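Rubredoxin\:oxygen oxidoreductase (Desulfovibrio gigas, PDB 1E5D) catalyses the four-electron reduction of one oxygen molecule to two water molecules, using a diiron centre and flavin mononucleotide as cofactors. Local coordinates at residues 45-50 with 73-78; 77-82 with 147-152; 140-145 with 164-169. All blocks are in the same frame, centred on the assembly; numbering follows the deposited sequence.

Contact 1. Residues 45-50 with 73-78; sequences TTLFDT and DYLVIQ
Leu47 lays its CB over the CD2 methyl of Leu75, 3.6 Å away, on one face of the seven-stranded mixed sheet of the metallo-beta-lactamase fold. Strands 46-48 and 74-77 run parallel, 17° apart, as the two strands of a beta-alpha-beta unit whose helix is 56-64. Helix 88-95 covers this leucine face, with Leu91 on Leu47 and Leu88 on Leu75.

On the opposite face Thr46, Phe48, Tyr74 and Val76 line up. OG1 of Thr46 sits at the edge of the Tyr74 ring, near its plane and 3.2 Å from Tyr74 CB. The threonine CG2, anti to the backbone N, meets Val76 CG2 at 4.0 Å. Phe48, modelled in two conformers, lies alongside Val76 in the one described here. At the far end of the ring, the Tyr74 hydroxyl and Lys44 NZ are hydrogen-bonded.

The backbones zip together through Leu47 N to Tyr74 O and Val76 N to Leu47 O (2.9 Å). At the C-terminal end Gln78 NE2 donates to the syn lone pair of Asp49 OD1 with the amide and carboxylate nearly coplanar, though Asp49 too has an alternate conformer. At the other end Thr45 O takes two N-H groups, those of Asp73 and Tyr74, while Thr45 N donates a hydrogen bond to the anti lone pair of Asp73 OD2 at 3.0 Å.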
# COMPACT_ATOMS: atom_id res chain seq x y z
N THR A 45 6.38 45.42 -12.53
CA THR A 45 6.67 44.61 -11.34
C THR A 45 6.08 43.22 -11.48
O THR A 45 4.90 43.05 -11.78
CB THR A 45 6.17 45.27 -10.05
OG1 THR A 45 6.99 46.40 -9.74
CG2 THR A 45 6.31 44.29 -8.89
N THR A 46 6.92 42.21 -11.25
CA THR A 46 6.53 40.85 -11.58
C THR A 46 6.60 39.86 -10.42
O THR A 46 7.51 39.85 -9.60
CB THR A 46 7.41 40.29 -12.72
OG1 THR A 46 7.28 41.15 -13.85
CG2 THR A 46 6.92 38.92 -13.13
N LEU A 47 5.58 39.01 -10.39
CA LEU A 47 5.44 37.90 -9.47
C LEU A 47 5.69 36.59 -10.20
O LEU A 47 5.01 36.26 -11.18
CB LEU A 47 4.04 37.93 -8.88
CG LEU A 47 3.82 37.36 -7.49
CD1 LEU A 47 2.77 36.27 -7.57
CD2 LEU A 47 5.11 36.83 -6.89
N PHE A 48 6.68 35.80 -9.76
CA PHE A 48 6.92 34.49 -10.34
C PHE A 48 6.35 33.42 -9.40
O PHE A 48 6.56 33.59 -8.20
CB PHE A 48 8.40 34.21 -10.57
CG PHE A 48 9.08 35.17 -11.53
CD1 PHE A 48 9.39 36.47 -11.13
CD2 PHE A 48 9.41 34.76 -12.81
CE1 PHE A 48 10.01 37.33 -12.02
CE2 PHE A 48 10.03 35.63 -13.69
CZ PHE A 48 10.33 36.92 -13.30
N ASP A 49 5.70 32.42 -9.96
CA ASP A 49 5.05 31.35 -9.22
C ASP A 49 3.86 31.92 -8.42
O ASP A 49 3.57 33.11 -8.52
CB ASP A 49 6.01 30.65 -8.26
CG ASP A 49 7.36 30.31 -8.85
OD1 ASP A 49 7.41 30.16 -10.09
OD2 ASP A 49 8.35 30.18 -8.10
N THR A 50 3.24 31.07 -7.64
CA THR A 50 2.06 31.38 -6.77
C THR A 50 2.17 30.48 -5.56
O THR A 50 3.31 30.00 -5.33
CB THR A 50 0.84 31.29 -7.68
OG1 THR A 50 0.30 32.63 -7.75
CG2 THR A 50 -0.32 30.42 -7.24
N ASP A 73 2.31 43.97 -12.18
CA ASP A 73 1.74 44.00 -13.52
C ASP A 73 1.72 42.61 -14.14
O ASP A 73 0.81 42.26 -14.89
CB ASP A 73 2.51 44.93 -14.46
CG ASP A 73 2.72 46.33 -13.95
OD1 ASP A 73 1.76 47.13 -14.03
OD2 ASP A 73 3.84 46.63 -13.47
N TYR A 74 2.78 41.87 -13.83
CA TYR A 74 3.02 40.60 -14.50
C TYR A 74 2.95 39.42 -13.55
O TYR A 74 3.41 39.46 -12.41
CB TYR A 74 4.40 40.61 -15.16
CG TYR A 74 4.52 41.46 -16.40
CD1 TYR A 74 3.42 41.79 -17.18
CD2 TYR A 74 5.77 41.95 -16.79
CE1 TYR A 74 3.56 42.58 -18.31
CE2 TYR A 74 5.92 42.74 -17.91
CZ TYR A 74 4.81 43.05 -18.67
OH TYR A 74 4.95 43.83 -19.79
N LEU A 75 2.36 38.35 -14.08
CA LEU A 75 2.33 37.07 -13.38
C LEU A 75 3.00 36.04 -14.27
O LEU A 75 2.56 35.84 -15.40
CB LEU A 75 0.91 36.66 -13.03
CG LEU A 75 0.19 37.56 -12.01
CD1 LEU A 75 -1.27 37.16 -11.87
CD2 LEU A 75 0.90 37.51 -10.67
N VAL A 76 4.07 35.41 -13.79
CA VAL A 76 4.67 34.36 -14.63
C VAL A 76 4.35 32.99 -14.04
O VAL A 76 4.84 32.66 -12.96
CB VAL A 76 6.19 34.53 -14.77
CG1 VAL A 76 6.79 33.29 -15.41
CG2 VAL A 76 6.53 35.77 -15.59
N ILE A 77 3.53 32.20 -14.72
CA ILE A 77 3.20 30.88 -14.19
C ILE A 77 3.98 29.79 -14.93
O ILE A 77 3.71 29.50 -16.08
CB ILE A 77 1.70 30.58 -14.27
CG1 ILE A 77 0.84 31.75 -13.80
CG2 ILE A 77 1.37 29.33 -13.47
CD1 ILE A 77 1.16 32.14 -12.37
N GLN A 78 4.93 29.24 -14.18
CA GLN A 78 5.93 28.32 -14.67
C GLN A 78 5.52 26.86 -14.55
O GLN A 78 6.21 26.01 -15.12
CB GLN A 78 7.25 28.50 -13.92
CG GLN A 78 7.55 29.96 -13.59
CD GLN A 78 9.05 30.14 -13.39
OE1 GLN A 78 9.78 30.28 -14.38
NE2 GLN A 78 9.49 30.13 -12.14
O HOH W 1 4.92 48.38 -11.19

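Contact 2. Residues 77-82 with 147-152; sequences IQHLEL and WPDSMV. With FEO (mu-oxo-diiron), chain D; FMN (flavin mononucleotide), chain F.
The HxExD iron-binding motif of the flavodiiron proteins begins in this loop, after strand 74-77, and segment 147-152 backs it, with Asp149 gripping His79 and Trp147 lying against both His79 and Glu81. His79 NE2 and Glu81 OE1 bind the same iron atom, FE2, at 2.1 and 2.0 Å; His146 and Asp165 complete its protein ligands. The glutamate reaches it extended, with CG anti to the backbone N (chi1 179°).

Asp149 is the second-shell residue. Its OD1 accepts the ND1-H of His79 at 3.2 Å through the syn lone pair, with the oxygen lying in the imidazole plane. The same OD1 takes a second bond from Leu80 N at 3.1 Å, coming from above the carboxylate plane. Two donors thus fix OD1, and the bond to ND1 and the NE2-iron bond together hold the rotation of the ring; a nearby carboxylate probably also makes the imidazole a stronger ligand.

The imidazole presents its CE1 edge to one face of Trp147, an offset edge-to-face pair with planes 83° apart. Over the same indole, CB of Glu81 sits 3.9 Å from the centroid of the six-membered ring, a CH-pi contact. The indole edge at NE1 meets the flavin, NE1 standing 3.2 Å from FMN C9. That flavin is held by the second subunit, whose Trp263 NE1 also bonds Glu81 OE2.

Toward strand 151-155 Met151 packs against Gln78, and the backbone bond from Met151 N to Gln78 O is weak; a water donates to both Ile77 O and Asp149 O. Flavin and diiron centre meeting across the dimer interface is the active-site arrangement typical of flavodiiron proteins.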
# COMPACT_ATOMS: atom_id res chain seq x y z
N ILE A 77 3.53 32.20 -14.72
CA ILE A 77 3.20 30.88 -14.19
C ILE A 77 3.98 29.79 -14.93
O ILE A 77 3.71 29.50 -16.08
CB ILE A 77 1.70 30.58 -14.27
CG1 ILE A 77 0.84 31.75 -13.80
CG2 ILE A 77 1.37 29.33 -13.47
CD1 ILE A 77 1.16 32.14 -12.37
N GLN A 78 4.93 29.24 -14.18
CA GLN A 78 5.93 28.32 -14.67
C GLN A 78 5.52 26.86 -14.55
O GLN A 78 6.21 26.01 -15.12
CB GLN A 78 7.25 28.50 -13.92
CG GLN A 78 7.55 29.96 -13.59
CD GLN A 78 9.05 30.14 -13.39
OE1 GLN A 78 9.78 30.28 -14.38
NE2 GLN A 78 9.49 30.13 -12.14
N HIS A 79 4.45 26.59 -13.82
CA HIS A 79 4.07 25.17 -13.59
C HIS A 79 2.61 25.21 -13.18
O HIS A 79 2.25 26.12 -12.40
CB HIS A 79 5.05 24.58 -12.60
CG HIS A 79 4.92 23.20 -12.08
ND1 HIS A 79 4.43 22.14 -12.81
CD2 HIS A 79 5.23 22.67 -10.86
CE1 HIS A 79 4.44 21.04 -12.09
NE2 HIS A 79 4.92 21.34 -10.88
N LEU A 80 1.75 24.34 -13.69
CA LEU A 80 0.32 24.53 -13.41
C LEU A 80 -0.19 23.62 -12.30
O LEU A 80 -1.35 23.69 -11.90
CB LEU A 80 -0.50 24.33 -14.69
CG LEU A 80 -0.75 25.61 -15.49
CD1 LEU A 80 -1.45 26.64 -14.61
CD2 LEU A 80 0.56 26.17 -16.04
N GLU A 81 0.68 22.77 -11.78
CA GLU A 81 0.35 21.98 -10.59
C GLU A 81 -0.15 22.92 -9.50
O GLU A 81 0.38 24.02 -9.34
CB GLU A 81 1.57 21.18 -10.18
CG GLU A 81 1.39 20.32 -8.94
CD GLU A 81 2.48 19.27 -8.85
OE1 GLU A 81 3.37 19.27 -9.71
OE2 GLU A 81 2.40 18.46 -7.90
N LEU A 82 -1.17 22.49 -8.77
CA LEU A 82 -1.89 23.44 -7.92
C LEU A 82 -1.07 23.95 -6.75
O LEU A 82 -1.42 24.95 -6.12
CB LEU A 82 -3.20 22.79 -7.43
CG LEU A 82 -4.25 22.61 -8.53
CD1 LEU A 82 -5.52 21.99 -7.96
CD2 LEU A 82 -4.53 23.95 -9.19
N TRP A 147 6.51 18.24 -15.28
CA TRP A 147 5.31 18.21 -16.12
C TRP A 147 5.63 18.80 -17.49
O TRP A 147 6.63 19.49 -17.68
CB TRP A 147 4.17 18.99 -15.48
CG TRP A 147 3.36 18.27 -14.46
CD1 TRP A 147 3.62 17.07 -13.85
CD2 TRP A 147 2.10 18.72 -13.92
NE1 TRP A 147 2.62 16.75 -12.97
CE2 TRP A 147 1.68 17.75 -12.99
CE3 TRP A 147 1.31 19.85 -14.13
CZ2 TRP A 147 0.48 17.88 -12.28
CZ3 TRP A 147 0.13 19.98 -13.43
CH2 TRP A 147 -0.27 19.00 -12.51
N PRO A 148 4.79 18.56 -18.49
CA PRO A 148 5.03 19.16 -19.80
C PRO A 148 5.10 20.68 -19.77
O PRO A 148 5.82 21.24 -20.60
CB PRO A 148 3.80 18.75 -20.62
CG PRO A 148 3.21 17.59 -19.90
CD PRO A 148 3.59 17.71 -18.46
N ASP A 149 4.39 21.36 -18.88
CA ASP A 149 4.29 22.81 -18.87
C ASP A 149 5.50 23.49 -18.24
O ASP A 149 5.68 24.71 -18.36
CB ASP A 149 3.04 23.26 -18.11
CG ASP A 149 2.87 22.55 -16.78
OD1 ASP A 149 3.51 22.98 -15.79
OD2 ASP A 149 2.11 21.57 -16.70
N SER A 150 6.32 22.72 -17.55
CA SER A 150 7.48 23.24 -16.85
C SER A 150 8.38 24.12 -17.70
O SER A 150 8.79 23.79 -18.82
CB SER A 150 8.30 22.05 -16.31
OG SER A 150 9.48 22.49 -15.67
N MET A 151 8.72 25.28 -17.15
CA MET A 151 9.69 26.19 -17.73
C MET A 151 10.40 26.95 -16.63
O MET A 151 9.87 27.05 -15.52
CB MET A 151 9.03 27.17 -18.70
CG MET A 151 8.49 28.39 -17.96
SD MET A 151 7.79 29.61 -19.09
CE MET A 151 6.89 30.63 -17.93
N VAL A 152 11.58 27.49 -16.91
CA VAL A 152 12.29 28.21 -15.84
C VAL A 152 12.60 29.63 -16.29
O VAL A 152 12.50 29.94 -17.48
CB VAL A 152 13.56 27.45 -15.42
CG1 VAL A 152 13.22 26.00 -15.11
CG2 VAL A 152 14.62 27.53 -16.50
FE1 FEO D . 5.78 21.88 -6.49
FE2 FEO D . 5.21 20.02 -9.23
O FEO D . 4.55 21.50 -7.67
N1 FMN F . -0.28 12.80 -15.76
C2 FMN F . -0.30 11.82 -16.65
O2 FMN F . -1.07 11.83 -17.58
N3 FMN F . 0.75 10.88 -16.73
C4 FMN F . 1.68 10.77 -15.72
O4 FMN F . 2.42 9.81 -15.76
C4A FMN F . 1.48 11.61 -14.55
N5 FMN F . 2.39 11.63 -13.55
C5A FMN F . 2.19 12.50 -12.52
C6 FMN F . 2.94 12.30 -11.33
C7 FMN F . 2.91 13.24 -10.33
C7M FMN F . 3.85 13.17 -9.16
C8 FMN F . 1.87 14.24 -10.32
C8M FMN F . 1.85 15.31 -9.27
C9 FMN F . 1.06 14.38 -11.45
C9A FMN F . 1.13 13.43 -12.47
N10 FMN F . 0.25 13.46 -13.59
C10 FMN F . 0.37 12.57 -14.58
C1' FMN F . -0.80 14.51 -13.63
C2' FMN F . -2.05 14.11 -12.82
O2' FMN F . -2.59 12.92 -13.40
C3' FMN F . -3.07 15.22 -12.96
O3' FMN F . -2.60 16.33 -12.20
C4' FMN F . -4.42 14.78 -12.36
O4' FMN F . -5.41 15.80 -12.57
C5' FMN F . -4.20 14.58 -10.87
O5' FMN F . -5.54 14.04 -10.27
P FMN F . -5.87 14.15 -8.79
O1P FMN F . -7.07 13.22 -8.60
O2P FMN F . -4.76 13.98 -7.98
O3P FMN F . -6.35 15.50 -8.52
O HOH W 2 4.00 27.37 -17.63
O HOH W 3 5.32 24.22 -6.92

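Contact 3. Residues 140-145 with 164-169; sequences YETRML and NDIFGQ. With FEO (mu-oxo-diiron), chain D.
Ile166 drives its CD1 methyl between Thr142 and Leu145, and this is the close-packed half of a small contact. Thr142 and Ile166 reach toward each other tip to tip, OG1 of the threonine lying 3.8 Å from CD1. The same methyl touches Leu145 CB at 4.0 Å, while Ile166 CG1 lies 3.6 Å from Leu145 O. The Thr142 hydroxyl is hydrogen-bonded to Ser150 OG. Val152 also packs on both Thr142 and Ile166.

Beside this packed patch the segments draw apart. Leu145 O and Asn164 OD1 are both acceptors, and one water bridges them by donating to each, at 3.1 Å to Leu145 O. Farther out, Arg143 is exposed on the type II turn 142-145, where its NH1 makes a salt bridge to Glu141 OE1.

On the inner side Asp165 bridges the two irons, OD1 on FE1 and OD2 on FE2 at 1.9 Å. It opens a second type II turn, 165-168. A carboxylate just after a strand, bridging both metals, is characteristic of the dinuclear site of the metallo-beta-lactamase fold.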
# COMPACT_ATOMS: atom_id res chain seq x y z
N TYR A 140 13.20 29.67 -20.32
CA TYR A 140 13.62 28.40 -20.91
C TYR A 140 12.59 27.32 -20.62
O TYR A 140 11.99 27.27 -19.54
CB TYR A 140 15.01 28.00 -20.41
CG TYR A 140 16.09 28.94 -20.91
CD1 TYR A 140 16.40 28.99 -22.26
CD2 TYR A 140 16.77 29.77 -20.04
CE1 TYR A 140 17.38 29.85 -22.73
CE2 TYR A 140 17.75 30.63 -20.50
CZ TYR A 140 18.05 30.67 -21.84
OH TYR A 140 19.03 31.53 -22.29
N GLU A 141 12.39 26.45 -21.60
CA GLU A 141 11.45 25.35 -21.43
C GLU A 141 12.18 24.12 -20.88
O GLU A 141 13.31 23.81 -21.26
CB GLU A 141 10.75 25.01 -22.74
CG GLU A 141 9.87 26.13 -23.28
CD GLU A 141 9.06 25.69 -24.49
OE1 GLU A 141 9.48 24.75 -25.20
OE2 GLU A 141 8.00 26.29 -24.72
N THR A 142 11.49 23.44 -19.98
CA THR A 142 12.02 22.27 -19.30
C THR A 142 10.93 21.20 -19.22
O THR A 142 10.63 20.70 -18.14
CB THR A 142 12.52 22.62 -17.89
OG1 THR A 142 11.62 23.53 -17.24
CG2 THR A 142 13.86 23.36 -17.97
N ARG A 143 10.36 20.88 -20.39
CA ARG A 143 9.29 19.89 -20.46
C ARG A 143 9.69 18.60 -19.74
O ARG A 143 10.86 18.22 -19.79
CB ARG A 143 8.91 19.59 -21.91
CG ARG A 143 9.07 20.76 -22.86
CD ARG A 143 7.77 21.26 -23.46
NE ARG A 143 7.56 20.87 -24.84
CZ ARG A 143 7.33 21.60 -25.92
NH1 ARG A 143 7.24 22.92 -25.88
NH2 ARG A 143 7.17 20.99 -27.09
N MET A 144 8.71 17.99 -19.09
CA MET A 144 8.77 16.79 -18.29
C MET A 144 9.73 16.91 -17.11
O MET A 144 10.30 15.93 -16.65
CB MET A 144 9.16 15.56 -19.12
CG MET A 144 8.16 15.28 -20.24
SD MET A 144 6.47 15.74 -19.79
CE MET A 144 6.14 14.54 -18.50
N LEU A 145 9.91 18.14 -16.64
CA LEU A 145 10.66 18.39 -15.42
C LEU A 145 9.83 19.23 -14.45
O LEU A 145 10.17 20.40 -14.24
CB LEU A 145 11.97 19.11 -15.72
CG LEU A 145 13.03 18.33 -16.49
CD1 LEU A 145 14.33 19.13 -16.56
CD2 LEU A 145 13.29 16.97 -15.86
N ASN A 164 11.09 26.76 -10.62
CA ASN A 164 9.92 25.98 -10.22
C ASN A 164 10.34 24.80 -9.34
O ASN A 164 11.10 25.01 -8.39
CB ASN A 164 9.06 25.59 -11.40
CG ASN A 164 9.39 24.48 -12.35
OD1 ASN A 164 9.18 23.30 -12.01
ND2 ASN A 164 9.89 24.79 -13.54
N ASP A 165 9.83 23.60 -9.54
CA ASP A 165 10.14 22.49 -8.66
C ASP A 165 11.59 22.03 -8.78
O ASP A 165 12.14 21.41 -7.87
CB ASP A 165 9.22 21.31 -8.99
CG ASP A 165 7.79 21.50 -8.52
OD1 ASP A 165 7.58 22.12 -7.45
OD2 ASP A 165 6.86 21.02 -9.21
N ILE A 166 12.23 22.30 -9.91
CA ILE A 166 13.60 21.84 -10.12
C ILE A 166 14.54 22.42 -9.07
O ILE A 166 14.55 23.63 -8.83
CB ILE A 166 14.07 22.21 -11.54
CG1 ILE A 166 13.04 21.81 -12.61
CG2 ILE A 166 15.44 21.67 -11.88
CD1 ILE A 166 13.26 22.47 -13.95
N PHE A 167 15.32 21.53 -8.45
CA PHE A 167 16.29 21.89 -7.43
C PHE A 167 15.59 22.09 -6.09
O PHE A 167 16.21 22.40 -5.07
CB PHE A 167 17.09 23.15 -7.79
CG PHE A 167 17.86 22.96 -9.09
CD1 PHE A 167 18.81 21.95 -9.19
CD2 PHE A 167 17.64 23.79 -10.17
CE1 PHE A 167 19.52 21.77 -10.37
CE2 PHE A 167 18.34 23.61 -11.35
CZ PHE A 167 19.28 22.59 -11.45
N GLY A 168 14.26 21.92 -6.12
CA GLY A 168 13.47 22.08 -4.92
C GLY A 168 13.82 21.03 -3.90
O GLY A 168 14.29 19.93 -4.16
N GLN A 169 13.59 21.35 -2.63
CA GLN A 169 13.76 20.32 -1.61
C GLN A 169 12.66 20.55 -0.58
O GLN A 169 12.30 21.69 -0.32
CB GLN A 169 15.13 20.36 -0.96
CG GLN A 169 16.18 21.25 -1.60
CD GLN A 169 15.92 22.72 -1.33
OE1 GLN A 169 15.65 23.15 -0.22
NE2 GLN A 169 16.01 23.52 -2.39
FE1 FEO D . 5.78 21.88 -6.49
FE2 FEO D . 5.21 20.02 -9.23
O FEO D . 4.55 21.50 -7.67
O HOH W 4 7.68 21.31 -12.71
O HOH W 3 5.32 24.22 -6.92

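From the N terminus, contact 1 closes the loop that carries helix 56-64 and sets two neighbouring strands of the seven-stranded sheet side by side. Contact 2 takes over on the shared residues Ile77 and Gln78 and closes a longer loop, tying the end of strand 74-77 to the start of strand 151-155 in the six-stranded sheet. Contact 3 crosses contact 2: 140-145 lies between 77-82 and 147-152, while 164-169 follows both. It closes the short loop holding strand 151-155 and most of strand 160-164, joining the end of strand 136-141 to the loop after strand 160-164. Sheet neighbours 136-141 and 151-155 bring contacts 2 and 3 together, and both deliver ligands to one diiron centre.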